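Local atomic coordinates of uncharacterized protein YqbN (Bacillus subtilis, PDB entry 3KLU), a protein that is of unknown function but probably acts as a phage-type tail assembly chaperone. Residues I49-T63 / E75-T89. Sequence-based numbering, arbitrary orientation.
Sequences ITTDRIDELEKENTT and ELDSQRFYARIAVET
Arg53 and Glu88 join helices 51-60 and 78-89, which run roughly antiparallel (148°) with their axes 9.3 Å apart at closest approach. The arginine meets the carboxylate side-on: NE lies 2.9 Å from OE1 of Glu88 on its syn lone pair, and NH2 of Arg53 bonds OE2 on the syn side. The guanidinium and carboxylate planes differ by only 12°, so the paired bonds keep the two groups nearly coplanar. Arg53 NH1 adds a weak bond to Glu56, while Glu88 OE2 also forms a salt bridge with Lys96.

A second salt bridge places Arg84 NH2 2.6 Å from Glu60 OE2, which lies in the guanidinium plane; the bond from NH1 to the same oxygen is weak. Leu57 CD2 rests over one face of the Arg84 guanidinium, near the rim.

Leu57 is the central apolar knob, fitting among Phe81, Arg84, Ile85 and Glu88. The Phe81 ring lies between Glu58 CG over one face and Ile85 CD1 of its own helix over the other, while Leu57 CB approaches its edge, 3.8 Å from CE1. Near the start of the first helix, Ile49 CG2 packs 4.0 Å from Glu88 CB.

Beyond the helix ends, Asp77 N donates to Asn61 O at 2.6 Å; the backbones continue bridge-like at Thr62 and Leu76, where the geometry is doubtful. The Asn61 amide turns back to bond Leu57 O almost straight (176°). Asp77 in turn N-caps helix 78-89 by accepting from Arg80 N.

The pair forms a helical hairpin whose connection, residues 64-74, is not modelled. Helix 78-89 lies between helix 51-60 and the helices 109-116 and 120-133, its Ala83 and Ala86 packing on Tyr123 and Trp126, and it leads directly into edge strand 90-92 of the antiparallel sheet.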
loop_
_atom_site.group_PDB
_atom_site.type_symbol
_atom_site.label_atom_id
_atom_site.label_comp_id
_atom_site.label_asym_id
_atom_site.label_seq_id
_atom_site.Cartn_x
_atom_site.Cartn_y
_atom_site.Cartn_z
ATOM N N ILE A 49 4.078 -5.459 -2.015
ATOM C CA ILE A 49 4.351 -5.517 -3.435
ATOM C C ILE A 49 5.696 -6.253 -3.562
ATOM O O ILE A 49 6.250 -6.715 -2.569
ATOM C CB ILE A 49 4.389 -4.101 -4.037
ATOM C CG1 ILE A 49 5.442 -3.250 -3.322
ATOM C CG2 ILE A 49 3.018 -3.462 -3.865
ATOM C CD1 ILE A 49 5.765 -1.948 -4.015
ATOM N N THR A 50 6.224 -6.358 -4.764
ATOM C CA THR A 50 7.453 -7.086 -4.937
ATOM C C THR A 50 8.673 -6.219 -4.749
ATOM O O THR A 50 8.617 -4.962 -4.766
ATOM C CB THR A 50 7.499 -7.698 -6.323
ATOM O OG1 THR A 50 7.577 -6.645 -7.286
ATOM C CG2 THR A 50 6.201 -8.491 -6.587
ATOM N N THR A 51 9.787 -6.895 -4.550
ATOM C CA THR A 51 11.049 -6.217 -4.380
ATOM C C THR A 51 11.401 -5.542 -5.708
ATOM O O THR A 51 11.837 -4.400 -5.725
ATOM C CB THR A 51 12.112 -7.244 -3.946
ATOM O OG1 THR A 51 11.719 -7.812 -2.677
ATOM C CG2 THR A 51 13.495 -6.587 -3.879
ATOM N N ASP A 52 11.178 -6.239 -6.820
ATOM C CA ASP A 52 11.441 -5.675 -8.145
ATOM C C ASP A 52 10.662 -4.357 -8.281
ATOM O O ASP A 52 11.177 -3.351 -8.766
ATOM C CB ASP A 52 10.966 -6.633 -9.275
ATOM C CG ASP A 52 11.952 -7.798 -9.557
ATOM O OD1 ASP A 52 13.017 -7.839 -8.918
ATOM O OD2 ASP A 52 11.669 -8.679 -10.421
ATOM N N ARG A 53 9.413 -4.373 -7.843
ATOM C CA ARG A 53 8.565 -3.194 -7.981
ATOM C C ARG A 53 8.984 -2.023 -7.122
ATOM O O ARG A 53 8.831 -0.863 -7.514
ATOM C CB ARG A 53 7.110 -3.554 -7.677
ATOM C CG ARG A 53 6.173 -2.392 -7.873
ATOM C CD ARG A 53 6.363 -1.713 -9.265
ATOM N NE ARG A 53 5.433 -0.592 -9.405
ATOM C CZ ARG A 53 5.472 0.344 -10.354
ATOM N NH1 ARG A 53 6.410 0.343 -11.303
ATOM N NH2 ARG A 53 4.544 1.294 -10.358
ATOM N N ILE A 54 9.508 -2.325 -5.937
ATOM C CA ILE A 54 9.953 -1.286 -5.030
ATOM C C ILE A 54 11.177 -0.641 -5.687
ATOM O O ILE A 54 11.493 0.545 -5.477
ATOM C CB ILE A 54 10.287 -1.904 -3.657
ATOM C CG1 ILE A 54 8.981 -2.405 -2.995
ATOM C CG2 ILE A 54 10.952 -0.899 -2.783
ATOM C CD1 ILE A 54 9.147 -3.458 -1.886
ATOM N N ASP A 55 11.863 -1.430 -6.509
ATOM C CA ASP A 55 13.029 -0.919 -7.199
ATOM C C ASP A 55 12.629 0.061 -8.275
ATOM O O ASP A 55 13.167 1.152 -8.330
ATOM C CB ASP A 55 13.839 -2.053 -7.806
ATOM C CG ASP A 55 14.694 -2.766 -6.779
ATOM O OD1 ASP A 55 15.165 -2.092 -5.834
ATOM O OD2 ASP A 55 14.907 -3.989 -6.923
ATOM N N GLU A 56 11.691 -0.305 -9.138
ATOM C CA GLU A 56 11.302 0.651 -10.157
ATOM C C GLU A 56 10.752 1.917 -9.505
ATOM O O GLU A 56 10.867 3.001 -10.063
ATOM C CB GLU A 56 10.224 0.116 -11.073
ATOM C CG GLU A 56 10.148 -1.355 -11.222
ATOM C CD GLU A 56 8.961 -1.699 -12.076
ATOM O OE1 GLU A 56 8.354 -2.779 -11.902
ATOM O OE2 GLU A 56 8.631 -0.866 -12.941
ATOM N N LEU A 57 10.136 1.795 -8.336
ATOM C CA LEU A 57 9.617 2.992 -7.704
ATOM C C LEU A 57 10.741 3.886 -7.223
ATOM O O LEU A 57 10.646 5.117 -7.306
ATOM C CB LEU A 57 8.688 2.653 -6.526
ATOM C CG LEU A 57 7.335 2.148 -7.030
ATOM C CD1 LEU A 57 6.489 1.585 -5.877
ATOM C CD2 LEU A 57 6.631 3.311 -7.776
ATOM N N GLU A 58 11.807 3.283 -6.715
ATOM C CA GLU A 58 12.903 4.103 -6.221
ATOM C C GLU A 58 13.488 4.875 -7.377
ATOM O O GLU A 58 13.664 6.088 -7.294
ATOM C CB GLU A 58 13.990 3.259 -5.585
ATOM C CG GLU A 58 14.831 4.079 -4.653
ATOM C CD GLU A 58 16.180 3.470 -4.410
ATOM O OE1 GLU A 58 16.249 2.244 -4.164
ATOM O OE2 GLU A 58 17.173 4.225 -4.456
ATOM N N LYS A 59 13.792 4.148 -8.446
ATOM C CA LYS A 59 14.333 4.722 -9.671
ATOM C C LYS A 59 13.436 5.885 -10.093
ATOM O O LYS A 59 13.889 7.016 -10.282
ATOM C CB LYS A 59 14.357 3.632 -10.742
ATOM C CG LYS A 59 14.322 4.115 -12.174
ATOM C CD LYS A 59 14.273 2.916 -13.115
ATOM C CE LYS A 59 13.959 3.314 -14.560
ATOM N NZ LYS A 59 12.596 3.905 -14.739
ATOM N N GLU A 60 12.153 5.573 -10.216
ATOM C CA GLU A 60 11.103 6.511 -10.582
ATOM C C GLU A 60 11.071 7.784 -9.719
ATOM O O GLU A 60 10.569 8.813 -10.163
ATOM C CB GLU A 60 9.772 5.779 -10.461
ATOM C CG GLU A 60 8.649 6.232 -11.358
ATOM C CD GLU A 60 7.657 5.100 -11.609
ATOM O OE1 GLU A 60 8.052 4.104 -12.258
ATOM O OE2 GLU A 60 6.491 5.190 -11.155
ATOM N N ASN A 61 11.596 7.720 -8.496
ATOM C CA ASN A 61 11.593 8.891 -7.611
ATOM C C ASN A 61 12.965 9.386 -7.195
ATOM O O ASN A 61 13.144 9.975 -6.123
ATOM C CB ASN A 61 10.740 8.616 -6.373
ATOM C CG ASN A 61 9.271 8.521 -6.714
ATOM O OD1 ASN A 61 8.552 9.507 -6.660
ATOM N ND2 ASN A 61 8.823 7.332 -7.107
ATOM N N THR A 62 13.937 9.142 -8.061
ATOM C CA THR A 62 15.301 9.572 -7.820
ATOM C C THR A 62 15.777 10.417 -8.995
ATOM O O THR A 62 15.340 10.229 -10.138
ATOM C CB THR A 62 16.237 8.372 -7.642
ATOM O OG1 THR A 62 15.589 7.187 -8.105
ATOM C CG2 THR A 62 16.607 8.201 -6.192
ATOM N N THR A 63 16.668 11.355 -8.697
ATOM C CA THR A 63 17.225 12.261 -9.694
ATOM C C THR A 63 18.421 12.999 -9.107
ATOM O O THR A 63 19.180 12.432 -8.324
ATOM C CB THR A 63 16.166 13.294 -10.171
ATOM O OG1 THR A 63 15.336 13.673 -9.066
ATOM C CG2 THR A 63 15.299 12.712 -11.292
ATOM N N GLU A 75 19.546 11.868 -6.011
ATOM C CA GLU A 75 18.485 12.630 -5.361
ATOM C C GLU A 75 17.114 11.936 -5.401
ATOM O O GLU A 75 16.445 11.911 -6.433
ATOM C CB GLU A 75 18.395 14.013 -6.000
ATOM C CG GLU A 75 17.276 14.877 -5.460
ATOM C CD GLU A 75 17.047 14.668 -3.977
ATOM O OE1 GLU A 75 18.043 14.567 -3.223
ATOM O OE2 GLU A 75 15.867 14.610 -3.571
ATOM N N LEU A 76 16.696 11.394 -4.259
ATOM C CA LEU A 76 15.417 10.683 -4.149
ATOM C C LEU A 76 14.328 11.376 -3.340
ATOM O O LEU A 76 14.542 11.781 -2.197
ATOM C CB LEU A 76 15.629 9.298 -3.522
ATOM C CG LEU A 76 14.366 8.515 -3.109
ATOM C CD1 LEU A 76 13.918 7.578 -4.246
ATOM C CD2 LEU A 76 14.665 7.714 -1.858
ATOM N N ASP A 77 13.147 11.468 -3.941
ATOM C CA ASP A 77 11.972 12.043 -3.300
ATOM C C ASP A 77 11.394 10.916 -2.436
ATOM O O ASP A 77 10.545 10.154 -2.898
ATOM C CB ASP A 77 10.946 12.425 -4.360
ATOM C CG ASP A 77 9.800 13.241 -3.795
ATOM O OD1 ASP A 77 9.465 13.093 -2.597
ATOM O OD2 ASP A 77 9.222 14.023 -4.563
ATOM N N SER A 78 11.855 10.812 -1.196
ATOM C CA SER A 78 11.405 9.748 -0.306
ATOM C C SER A 78 9.922 9.812 -0.040
ATOM O O SER A 78 9.212 8.822 -0.153
ATOM C CB SER A 78 12.132 9.824 1.043
ATOM O OG SER A 78 13.515 10.055 0.883
ATOM N N GLN A 79 9.483 10.993 0.357
ATOM C CA GLN A 79 8.100 11.268 0.676
ATOM C C GLN A 79 7.200 10.633 -0.378
ATOM O O GLN A 79 6.284 9.866 -0.083
ATOM C CB GLN A 79 7.892 12.786 0.672
ATOM C CG GLN A 79 6.759 13.297 1.553
ATOM C CD GLN A 79 7.199 13.509 2.996
ATOM O OE1 GLN A 79 7.653 12.573 3.667
ATOM N NE2 GLN A 79 7.071 14.744 3.480
ATOM N N ARG A 80 7.496 10.992 -1.615
ATOM C CA ARG A 80 6.771 10.551 -2.771
ATOM C C ARG A 80 6.939 9.059 -3.008
ATOM O O ARG A 80 5.996 8.355 -3.343
ATOM C CB ARG A 80 7.290 11.317 -3.959
ATOM C CG ARG A 80 6.563 11.044 -5.190
ATOM C CD ARG A 80 5.272 11.767 -5.165
ATOM N NE ARG A 80 4.481 11.375 -6.318
ATOM C CZ ARG A 80 3.235 11.765 -6.529
ATOM N NH1 ARG A 80 2.645 12.572 -5.655
ATOM N NH2 ARG A 80 2.586 11.328 -7.604
ATOM N N PHE A 81 8.174 8.601 -2.858
ATOM C CA PHE A 81 8.557 7.202 -3.015
ATOM C C PHE A 81 7.735 6.325 -2.079
ATOM O O PHE A 81 7.092 5.370 -2.513
ATOM C CB PHE A 81 10.046 7.079 -2.691
ATOM C CG PHE A 81 10.545 5.676 -2.573
ATOM C CD1 PHE A 81 10.316 4.756 -3.577
ATOM C CD2 PHE A 81 11.308 5.298 -1.470
ATOM C CE1 PHE A 81 10.844 3.472 -3.499
ATOM C CE2 PHE A 81 11.846 4.014 -1.372
ATOM C CZ PHE A 81 11.612 3.091 -2.396
ATOM N N TYR A 82 7.729 6.666 -0.801
ATOM C CA TYR A 82 6.987 5.881 0.165
ATOM C C TYR A 82 5.484 5.915 -0.059
ATOM O O TYR A 82 4.787 4.913 0.099
ATOM C CB TYR A 82 7.337 6.351 1.577
ATOM C CG TYR A 82 8.775 6.084 1.899
ATOM C CD1 TYR A 82 9.361 4.895 1.498
ATOM C CD2 TYR A 82 9.558 7.006 2.602
ATOM C CE1 TYR A 82 10.690 4.607 1.778
ATOM C CE2 TYR A 82 10.907 6.729 2.896
ATOM C CZ TYR A 82 11.459 5.513 2.472
ATOM O OH TYR A 82 12.770 5.163 2.729
ATOM N N ALA A 83 4.995 7.081 -0.452
ATOM C CA ALA A 83 3.576 7.245 -0.680
ATOM C C ALA A 83 3.167 6.325 -1.823
ATOM O O ALA A 83 2.142 5.630 -1.742
ATOM C CB ALA A 83 3.251 8.720 -1.011
ATOM N N ARG A 84 3.959 6.321 -2.891
ATOM C CA ARG A 84 3.639 5.478 -4.024
ATOM C C ARG A 84 3.644 4.022 -3.559
ATOM O O ARG A 84 2.801 3.246 -3.966
ATOM C CB ARG A 84 4.662 5.657 -5.147
ATOM C CG ARG A 84 5.082 7.075 -5.454
ATOM C CD ARG A 84 4.262 7.732 -6.537
ATOM N NE ARG A 84 3.994 6.850 -7.674
ATOM C CZ ARG A 84 4.881 6.477 -8.588
ATOM N NH1 ARG A 84 6.141 6.897 -8.526
ATOM N NH2 ARG A 84 4.495 5.689 -9.589
ATOM N N ILE A 85 4.582 3.641 -2.693
ATOM C CA ILE A 85 4.629 2.254 -2.211
ATOM C C ILE A 85 3.313 1.894 -1.496
ATOM O O ILE A 85 2.715 0.794 -1.726
ATOM C CB ILE A 85 5.799 2.033 -1.206
ATOM C CG1 ILE A 85 7.152 2.242 -1.891
ATOM C CG2 ILE A 85 5.706 0.634 -0.623
ATOM C CD1 ILE A 85 8.379 2.075 -0.958
ATOM N N ALA A 86 2.878 2.816 -0.627
ATOM C CA ALA A 86 1.649 2.651 0.146
ATOM C C ALA A 86 0.438 2.512 -0.776
ATOM O O ALA A 86 -0.397 1.606 -0.592
ATOM C CB ALA A 86 1.453 3.861 1.108
ATOM N N VAL A 87 0.335 3.408 -1.762
ATOM C CA VAL A 87 -0.771 3.330 -2.703
ATOM C C VAL A 87 -0.839 1.918 -3.305
ATOM O O VAL A 87 -1.883 1.300 -3.298
ATOM C CB VAL A 87 -0.611 4.398 -3.831
ATOM C CG1 VAL A 87 -1.526 4.059 -5.062
ATOM C CG2 VAL A 87 -1.029 5.772 -3.286
ATOM N N GLU A 88 0.292 1.400 -3.785
ATOM C CA GLU A 88 0.324 0.072 -4.415
ATOM C C GLU A 88 0.236 -1.133 -3.424
ATOM O O GLU A 88 -0.247 -2.226 -3.754
ATOM C CB GLU A 88 1.552 0.005 -5.320
ATOM C CG GLU A 88 1.384 0.933 -6.522
ATOM C CD GLU A 88 2.606 0.968 -7.446
ATOM O OE1 GLU A 88 3.397 -0.008 -7.467
ATOM O OE2 GLU A 88 2.776 1.970 -8.175
ATOM N N THR A 89 0.655 -0.914 -2.192
ATOM C CA THR A 89 0.529 -1.957 -1.186
ATOM C C THR A 89 -0.930 -2.011 -0.695
ATOM O O THR A 89 -1.350 -2.970 -0.057
ATOM C CB THR A 89 1.431 -1.612 -0.021
ATOM O OG1 THR A 89 2.770 -1.576 -0.511
ATOM C CG2 THR A 89 1.282 -2.584 1.133
#